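PDB 5UID: aminotransferase TlmJ from Streptoalloteichus hindustanus, which probably catalyses a pyridoxal 5'-phosphate-dependent amino-group transfer as a member of the DegT/DnrJ/EryC1 aminotransferases, most likely in natural-product biosynthesis. Local coordinates for residues D158-R170 and L292-W304. Sequence-based numbering, arbitrary orientation.
Sequences DSACAVASQVDGR and LPAGHTSSYYFYW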
ATOM      1  N   ASP A 158       4.493  -1.174 -17.927  1.00 27.64           N
ATOM      2  CA  ASP A 158       4.529  -0.174 -16.863  1.00 32.91           C
ATOM      3  C   ASP A 158       4.109   1.144 -17.502  1.00 27.09           C
ATOM      4  O   ASP A 158       4.918   1.871 -18.078  1.00 27.91           O
ATOM      5  CB  ASP A 158       5.914  -0.095 -16.226  1.00 26.76           C
ATOM      6  CG  ASP A 158       5.961   0.853 -15.033  1.00 28.73           C
ATOM      7  OD1 ASP A 158       4.977   1.588 -14.805  1.00 27.35           O
ATOM      8  OD2 ASP A 158       6.989   0.863 -14.317  1.00 25.51           O
ATOM      9  N   SER A 159       2.815   1.449 -17.405  1.00 20.61           N
ATOM     10  CA  SER A 159       2.228   2.621 -18.038  1.00 23.09           C
ATOM     11  C   SER A 159       2.173   3.835 -17.113  1.00 25.87           C
ATOM     12  O   SER A 159       1.347   4.730 -17.330  1.00 29.71           O
ATOM     13  CB  SER A 159       0.824   2.285 -18.545  1.00 25.21           C
ATOM     14  OG  SER A 159       0.838   1.069 -19.271  1.00 30.78           O
ATOM     15  N   ALA A 160       3.038   3.895 -16.098  1.00 25.36           N
ATOM     16  CA  ALA A 160       2.982   5.006 -15.151  1.00 26.86           C
ATOM     17  C   ALA A 160       3.303   6.340 -15.815  1.00 29.92           C
ATOM     18  O   ALA A 160       2.843   7.389 -15.349  1.00 32.08           O
ATOM     19  CB  ALA A 160       3.930   4.748 -13.981  1.00 23.46           C
ATOM     20  N   CYS A 161       4.082   6.328 -16.900  1.00 23.40           N
ATOM     21  CA  CYS A 161       4.386   7.550 -17.634  1.00 23.93           C
ATOM     22  C   CYS A 161       3.310   7.928 -18.646  1.00 28.13           C
ATOM     23  O   CYS A 161       3.348   9.046 -19.173  1.00 24.33           O
ATOM     24  CB  CYS A 161       5.716   7.417 -18.383  1.00 26.97           C
ATOM     25  SG  CYS A 161       7.143   6.926 -17.400  1.00 30.22           S
ATOM     26  N   ALA A 162       2.362   7.038 -18.934  1.00 27.47           N
ATOM     27  CA  ALA A 162       1.502   7.174 -20.108  1.00 30.69           C
ATOM     28  C   ALA A 162       0.042   6.907 -19.738  1.00 31.90           C
ATOM     29  O   ALA A 162      -0.623   6.046 -20.313  1.00 29.60           O
ATOM     30  CB  ALA A 162       1.972   6.227 -21.208  1.00 20.26           C
ATOM     31  N   VAL A 163      -0.474   7.676 -18.775  1.00 28.60           N
ATOM     32  CA  VAL A 163      -1.847   7.471 -18.331  1.00 24.82           C
ATOM     33  C   VAL A 163      -2.858   7.883 -19.397  1.00 27.18           C
ATOM     34  O   VAL A 163      -4.005   7.422 -19.368  1.00 32.23           O
ATOM     35  CB  VAL A 163      -2.097   8.225 -17.010  1.00 25.88           C
ATOM     36  CG1 VAL A 163      -2.257   9.723 -17.262  1.00 21.26           C
ATOM     37  CG2 VAL A 163      -3.311   7.656 -16.283  1.00 21.85           C
ATOM     38  N   ALA A 164      -2.463   8.735 -20.350  1.00 26.23           N
ATOM     39  CA  ALA A 164      -3.356   9.174 -21.417  1.00 26.77           C
ATOM     40  C   ALA A 164      -2.762   8.974 -22.807  1.00 31.64           C
ATOM     41  O   ALA A 164      -3.330   9.468 -23.787  1.00 29.77           O
ATOM     42  CB  ALA A 164      -3.738  10.649 -21.231  1.00 23.81           C
ATOM     43  N   SER A 165      -1.645   8.262 -22.921  1.00 32.80           N
ATOM     44  CA  SER A 165      -0.988   8.078 -24.205  1.00 30.83           C
ATOM     45  C   SER A 165      -1.675   6.985 -25.014  1.00 34.01           C
ATOM     46  O   SER A 165      -2.221   6.024 -24.464  1.00 32.44           O
ATOM     47  CB  SER A 165       0.485   7.731 -24.002  1.00 28.48           C
ATOM     48  OG  SER A 165       1.099   8.658 -23.123  1.00 27.71           O
ATOM     49  N   GLN A 166      -1.645   7.142 -26.336  1.00 34.01           N
ATOM     50  CA  GLN A 166      -2.310   6.214 -27.237  1.00 34.49           C
ATOM     51  C   GLN A 166      -1.461   5.988 -28.481  1.00 32.44           C
ATOM     52  O   GLN A 166      -0.637   6.824 -28.860  1.00 29.29           O
ATOM     53  CB  GLN A 166      -3.701   6.717 -27.653  1.00 41.11           C
ATOM     54  CG  GLN A 166      -4.718   6.783 -26.525  1.00 45.07           C
ATOM     55  CD  GLN A 166      -6.066   7.296 -26.987  1.00 48.82           C
ATOM     56  OE1 GLN A 166      -6.210   7.764 -28.116  1.00 49.43           O
ATOM     57  NE2 GLN A 166      -7.064   7.209 -26.117  1.00 53.53           N
ATOM     58  N   VAL A 167      -1.679   4.834 -29.107  1.00 32.82           N
ATOM     59  CA  VAL A 167      -1.143   4.514 -30.426  1.00 32.70           C
ATOM     60  C   VAL A 167      -2.314   4.107 -31.301  1.00 32.04           C
ATOM     61  O   VAL A 167      -2.968   3.094 -31.028  1.00 32.48           O
ATOM     62  CB  VAL A 167      -0.100   3.386 -30.383  1.00 35.43           C
ATOM     63  CG1 VAL A 167       0.317   3.008 -31.792  1.00 33.46           C
ATOM     64  CG2 VAL A 167       1.095   3.812 -29.583  1.00 38.11           C
ATOM     65  N   ASP A 168      -2.578   4.896 -32.345  1.00 34.15           N
ATOM     66  CA  ASP A 168      -3.670   4.626 -33.278  1.00 36.25           C
ATOM     67  C   ASP A 168      -4.990   4.416 -32.538  1.00 38.74           C
ATOM     68  O   ASP A 168      -5.757   3.501 -32.839  1.00 44.87           O
ATOM     69  CB  ASP A 168      -3.344   3.425 -34.168  1.00 35.87           C
ATOM     70  CG  ASP A 168      -2.008   3.569 -34.874  1.00 43.66           C
ATOM     71  OD1 ASP A 168      -1.686   4.686 -35.331  1.00 47.97           O
ATOM     72  OD2 ASP A 168      -1.276   2.561 -34.969  1.00 50.74           O
ATOM     73  N   GLY A 169      -5.248   5.265 -31.545  1.00 32.71           N
ATOM     74  CA  GLY A 169      -6.485   5.195 -30.794  1.00 33.33           C
ATOM     75  C   GLY A 169      -6.547   4.128 -29.723  1.00 36.99           C
ATOM     76  O   GLY A 169      -7.604   3.961 -29.104  1.00 43.08           O
ATOM     77  N   ARG A 170      -5.460   3.403 -29.478  1.00 39.12           N
ATOM     78  CA  ARG A 170      -5.421   2.366 -28.457  1.00 38.09           C
ATOM     79  C   ARG A 170      -4.552   2.825 -27.294  1.00 34.77           C
ATOM     80  O   ARG A 170      -3.418   3.268 -27.497  1.00 26.20           O
ATOM     81  CB  ARG A 170      -4.892   1.049 -29.028  1.00 34.94           C
ATOM     82  CG  ARG A 170      -5.843   0.385 -30.004  1.00 35.58           C
ATOM     83  CD  ARG A 170      -5.352  -0.995 -30.387  1.00 47.11           C
ATOM     84  NE  ARG A 170      -5.114  -1.832 -29.215  1.00 51.70           N
ATOM     85  CZ  ARG A 170      -4.736  -3.105 -29.270  1.00 45.99           C
ATOM     86  NH1 ARG A 170      -4.540  -3.789 -28.153  1.00 42.41           N
ATOM     87  NH2 ARG A 170      -4.558  -3.696 -30.443  1.00 47.48           N
ATOM     88  N   LEU A 292       6.712  13.283 -31.863  1.00 40.30           N
ATOM     89  CA  LEU A 292       5.914  12.074 -31.751  1.00 38.66           C
ATOM     90  C   LEU A 292       5.716  11.453 -33.131  1.00 37.83           C
ATOM     91  O   LEU A 292       5.445  12.171 -34.101  1.00 39.50           O
ATOM     92  CB  LEU A 292       4.555  12.384 -31.122  1.00 38.61           C
ATOM     93  CG  LEU A 292       4.511  12.552 -29.606  1.00 38.19           C
ATOM     94  CD1 LEU A 292       3.170  13.120 -29.182  1.00 40.83           C
ATOM     95  CD2 LEU A 292       4.765  11.212 -28.931  1.00 36.03           C
ATOM     96  N   PRO A 293       5.856  10.136 -33.262  1.00 37.97           N
ATOM     97  CA  PRO A 293       5.521   9.485 -34.533  1.00 36.77           C
ATOM     98  C   PRO A 293       4.043   9.658 -34.857  1.00 38.43           C
ATOM     99  O   PRO A 293       3.209   9.893 -33.981  1.00 38.21           O
ATOM    100  CB  PRO A 293       5.875   8.014 -34.287  1.00 34.65           C
ATOM    101  CG  PRO A 293       6.859   8.040 -33.159  1.00 31.79           C
ATOM    102  CD  PRO A 293       6.446   9.194 -32.294  1.00 31.98           C
ATOM    103  N   ALA A 294       3.729   9.544 -36.147  1.00 41.71           N
ATOM    104  CA  ALA A 294       2.354   9.707 -36.598  1.00 40.10           C
ATOM    105  C   ALA A 294       1.453   8.660 -35.954  1.00 39.10           C
ATOM    106  O   ALA A 294       1.762   7.465 -35.964  1.00 42.14           O
ATOM    107  CB  ALA A 294       2.281   9.606 -38.122  1.00 42.09           C
ATOM    108  N   GLY A 295       0.337   9.115 -35.389  1.00 36.95           N
ATOM    109  CA  GLY A 295      -0.589   8.244 -34.700  1.00 36.25           C
ATOM    110  C   GLY A 295      -0.334   8.081 -33.218  1.00 33.56           C
ATOM    111  O   GLY A 295      -1.174   7.497 -32.522  1.00 32.87           O
ATOM    112  N   HIS A 296       0.794   8.572 -32.711  1.00 29.46           N
ATOM    113  CA  HIS A 296       1.118   8.496 -31.294  1.00 33.67           C
ATOM    114  C   HIS A 296       0.694   9.776 -30.589  1.00 34.90           C
ATOM    115  O   HIS A 296       0.892  10.878 -31.108  1.00 30.20           O
ATOM    116  CB  HIS A 296       2.618   8.274 -31.076  1.00 27.35           C
ATOM    117  CG  HIS A 296       3.115   6.948 -31.557  1.00 31.55           C
ATOM    118  ND1 HIS A 296       4.309   6.405 -31.134  1.00 31.05           N
ATOM    119  CD2 HIS A 296       2.586   6.058 -32.430  1.00 34.54           C
ATOM    120  CE1 HIS A 296       4.494   5.238 -31.723  1.00 32.56           C
ATOM    121  NE2 HIS A 296       3.462   5.002 -32.513  1.00 35.74           N
ATOM    122  N   THR A 297       0.113   9.622 -29.404  1.00 36.52           N
ATOM    123  CA  THR A 297      -0.196  10.736 -28.521  1.00 36.39           C
ATOM    124  C   THR A 297       0.520  10.517 -27.195  1.00 29.47           C
ATOM    125  O   THR A 297       0.654   9.381 -26.733  1.00 29.46           O
ATOM    126  CB  THR A 297      -1.707  10.881 -28.288  1.00 41.98           C
ATOM    127  OG1 THR A 297      -2.218   9.690 -27.674  1.00 44.77           O
ATOM    128  CG2 THR A 297      -2.429  11.117 -29.606  1.00 46.82           C
ATOM    129  N   SER A 298       0.989  11.605 -26.595  1.00 25.78           N
ATOM    130  CA  SER A 298       1.757  11.544 -25.364  1.00 29.66           C
ATOM    131  C   SER A 298       0.939  12.083 -24.198  1.00 35.43           C
ATOM    132  O   SER A 298       0.024  12.892 -24.377  1.00 33.37           O
ATOM    133  CB  SER A 298       3.063  12.339 -25.492  1.00 27.30           C
ATOM    134  OG  SER A 298       3.793  12.329 -24.275  1.00 29.18           O
ATOM    135  N   SER A 299       1.276  11.610 -22.999  1.00 34.56           N
ATOM    136  CA  SER A 299       0.762  12.200 -21.772  1.00 29.40           C
ATOM    137  C   SER A 299       1.581  13.404 -21.324  1.00 32.71           C
ATOM    138  O   SER A 299       1.143  14.132 -20.426  1.00 27.25           O
ATOM    139  CB  SER A 299       0.736  11.152 -20.657  1.00 24.60           C
ATOM    140  OG  SER A 299      -0.044  10.028 -21.030  1.00 29.14           O
ATOM    141  N   TYR A 300       2.749  13.623 -21.933  1.00 32.51           N
ATOM    142  CA  TYR A 300       3.655  14.720 -21.593  1.00 27.26           C
ATOM    143  C   TYR A 300       4.024  14.683 -20.108  1.00 25.64           C
ATOM    144  O   TYR A 300       3.765  15.613 -19.343  1.00 27.70           O
ATOM    145  CB  TYR A 300       3.056  16.071 -22.002  1.00 28.04           C
ATOM    146  CG  TYR A 300       2.788  16.149 -23.487  1.00 28.49           C
ATOM    147  CD1 TYR A 300       3.780  16.549 -24.371  1.00 25.47           C
ATOM    148  CD2 TYR A 300       1.554  15.790 -24.008  1.00 28.97           C
ATOM    149  CE1 TYR A 300       3.542  16.607 -25.734  1.00 26.46           C
ATOM    150  CE2 TYR A 300       1.306  15.844 -25.365  1.00 31.95           C
ATOM    151  CZ  TYR A 300       2.303  16.253 -26.224  1.00 31.81           C
ATOM    152  OH  TYR A 300       2.057  16.306 -27.576  1.00 32.78           O
ATOM    153  N   TYR A 301       4.644  13.570 -19.717  1.00 30.22           N
ATOM    154  CA  TYR A 301       5.094  13.365 -18.345  1.00 32.42           C
ATOM    155  C   TYR A 301       6.502  13.903 -18.115  1.00 30.54           C
ATOM    156  O   TYR A 301       6.766  14.510 -17.072  1.00 34.15           O
ATOM    157  CB  TYR A 301       5.031  11.876 -17.991  1.00 30.75           C
ATOM    158  CG  TYR A 301       5.385  11.574 -16.553  1.00 33.61           C
ATOM    159  CD1 TYR A 301       4.743  12.228 -15.510  1.00 35.68           C
ATOM    160  CD2 TYR A 301       6.354  10.627 -16.238  1.00 29.49           C
ATOM    161  CE1 TYR A 301       5.061  11.958 -14.192  1.00 37.11           C
ATOM    162  CE2 TYR A 301       6.675  10.346 -14.922  1.00 33.37           C
ATOM    163  CZ  TYR A 301       6.027  11.016 -13.904  1.00 35.63           C
ATOM    164  OH  TYR A 301       6.345  10.746 -12.592  1.00 36.16           O
ATOM    165  N   PHE A 302       7.410  13.687 -19.065  1.00 27.21           N
ATOM    166  CA  PHE A 302       8.751  14.249 -19.035  1.00 25.54           C
ATOM    167  C   PHE A 302       8.942  15.193 -20.212  1.00 26.56           C
ATOM    168  O   PHE A 302       8.419  14.961 -21.307  1.00 26.88           O
ATOM    169  CB  PHE A 302       9.841  13.165 -19.121  1.00 25.17           C
ATOM    170  CG  PHE A 302       9.874  12.223 -17.957  1.00 24.47           C
ATOM    171  CD1 PHE A 302       9.601  12.661 -16.674  1.00 22.30           C
ATOM    172  CD2 PHE A 302      10.199  10.889 -18.150  1.00 26.59           C
ATOM    173  CE1 PHE A 302       9.644  11.785 -15.606  1.00 28.96           C
ATOM    174  CE2 PHE A 302      10.238  10.007 -17.087  1.00 29.50           C
ATOM    175  CZ  PHE A 302       9.962  10.456 -15.814  1.00 32.29           C
ATOM    176  N   TYR A 303       9.709  16.255 -19.987  1.00 23.65           N
ATOM    177  CA  TYR A 303      10.311  17.021 -21.076  1.00 27.85           C
ATOM    178  C   TYR A 303      11.820  16.911 -20.898  1.00 32.03           C
ATOM    179  O   TYR A 303      12.419  17.656 -20.115  1.00 36.61           O
ATOM    180  CB  TYR A 303       9.849  18.473 -21.091  1.00 26.93           C
ATOM    181  CG  TYR A 303      10.251  19.174 -22.367  1.00 26.71           C
ATOM    182  CD1 TYR A 303       9.428  19.145 -23.486  1.00 29.49           C
ATOM    183  CD2 TYR A 303      11.469  19.834 -22.468  1.00 31.31           C
ATOM    184  CE1 TYR A 303       9.796  19.771 -24.660  1.00 27.34           C
ATOM    185  CE2 TYR A 303      11.846  20.462 -23.640  1.00 30.99           C
ATOM    186  CZ  TYR A 303      11.004  20.426 -24.733  1.00 29.42           C
ATOM    187  OH  TYR A 303      11.371  21.051 -25.901  1.00 31.72           O
ATOM    188  N   TRP A 304      12.432  15.977 -21.617  1.00 30.39           N
ATOM    189  CA  TRP A 304      13.851  15.682 -21.470  1.00 30.53           C
ATOM    190  C   TRP A 304      14.641  16.365 -22.579  1.00 35.97           C
ATOM    191  O   TRP A 304      14.275  16.284 -23.755  1.00 36.90           O
ATOM    192  CB  TRP A 304      14.098  14.172 -21.487  1.00 24.02           C
ATOM    193  CG  TRP A 304      13.769  13.491 -22.791  1.00 27.16           C
ATOM    194  CD1 TRP A 304      14.653  13.099 -23.755  1.00 29.69           C
ATOM    195  CD2 TRP A 304      12.468  13.115 -23.263  1.00 31.52           C
ATOM    196  NE1 TRP A 304      13.984  12.503 -24.796  1.00 33.76           N
ATOM    197  CE2 TRP A 304      12.642  12.501 -24.521  1.00 34.49           C
ATOM    198  CE3 TRP A 304      11.173  13.237 -22.745  1.00 29.68           C
ATOM    199  CZ2 TRP A 304      11.571  12.013 -25.268  1.00 32.40           C
ATOM    200  CZ3 TRP A 304      10.111  12.753 -23.490  1.00 27.11           C
ATOM    201  CH2 TRP A 304      10.316  12.148 -24.737  1.00 30.23           C
TER
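Ser299 reaches into the bend at Ala162-Ser165, its OG anti to its own carbonyl carbon (chi1 -57°). There OG accepts from Ala164 N at 2.8 Å and donates to Ser165 OG, also at 2.8 Å, so one buried hydroxyl is held from two sides. Ser165 OG in turn bonds Gly136 O and takes a weak bond from Ser299 N. An alanine in place of Ser299 removes this OG, which would probably leave Ala164 N without its acceptor and Ser165 OG without this donor, slackening the buried link. Farther along, 166-167 and 296-297 run antiparallel. Thr297 N gives Gln166 O a nearly straight bond (2.9 Å, 170°), whereas Gln166 N approaches Thr297 O from above the carbonyl plane and makes a second, weak bond to Thr297 OG1. The Gln166 and Thr297 side chains lie alongside each other on one face of the strands. On the other, Val167 and His296 pair: Val167 CG2 sits over the imidazole in a CH-pi contact, 4.0 Å from the ring centroid, while Pro293 CB covers the opposite face. Asp168 N to Gly295 O (3.0 Å) closes the ladder. At the buried end, Tyr301 CB rests 3.5 Å from Cys161 O, and Cys161 SG meets the Tyr301 and Phe302 rings obliquely; Tyr301 OH bonds Met186 O, next to the predicted pyridoxal-bearing Lys187. Strands 166-167 and 170-171 form a beta hairpin with a type I' turn at Val167-Arg170, and 296-297 adds the third strand of a small antiparallel sheet beside the seven-stranded mixed sheet characteristic of the large domain in fold-type I aminotransferases.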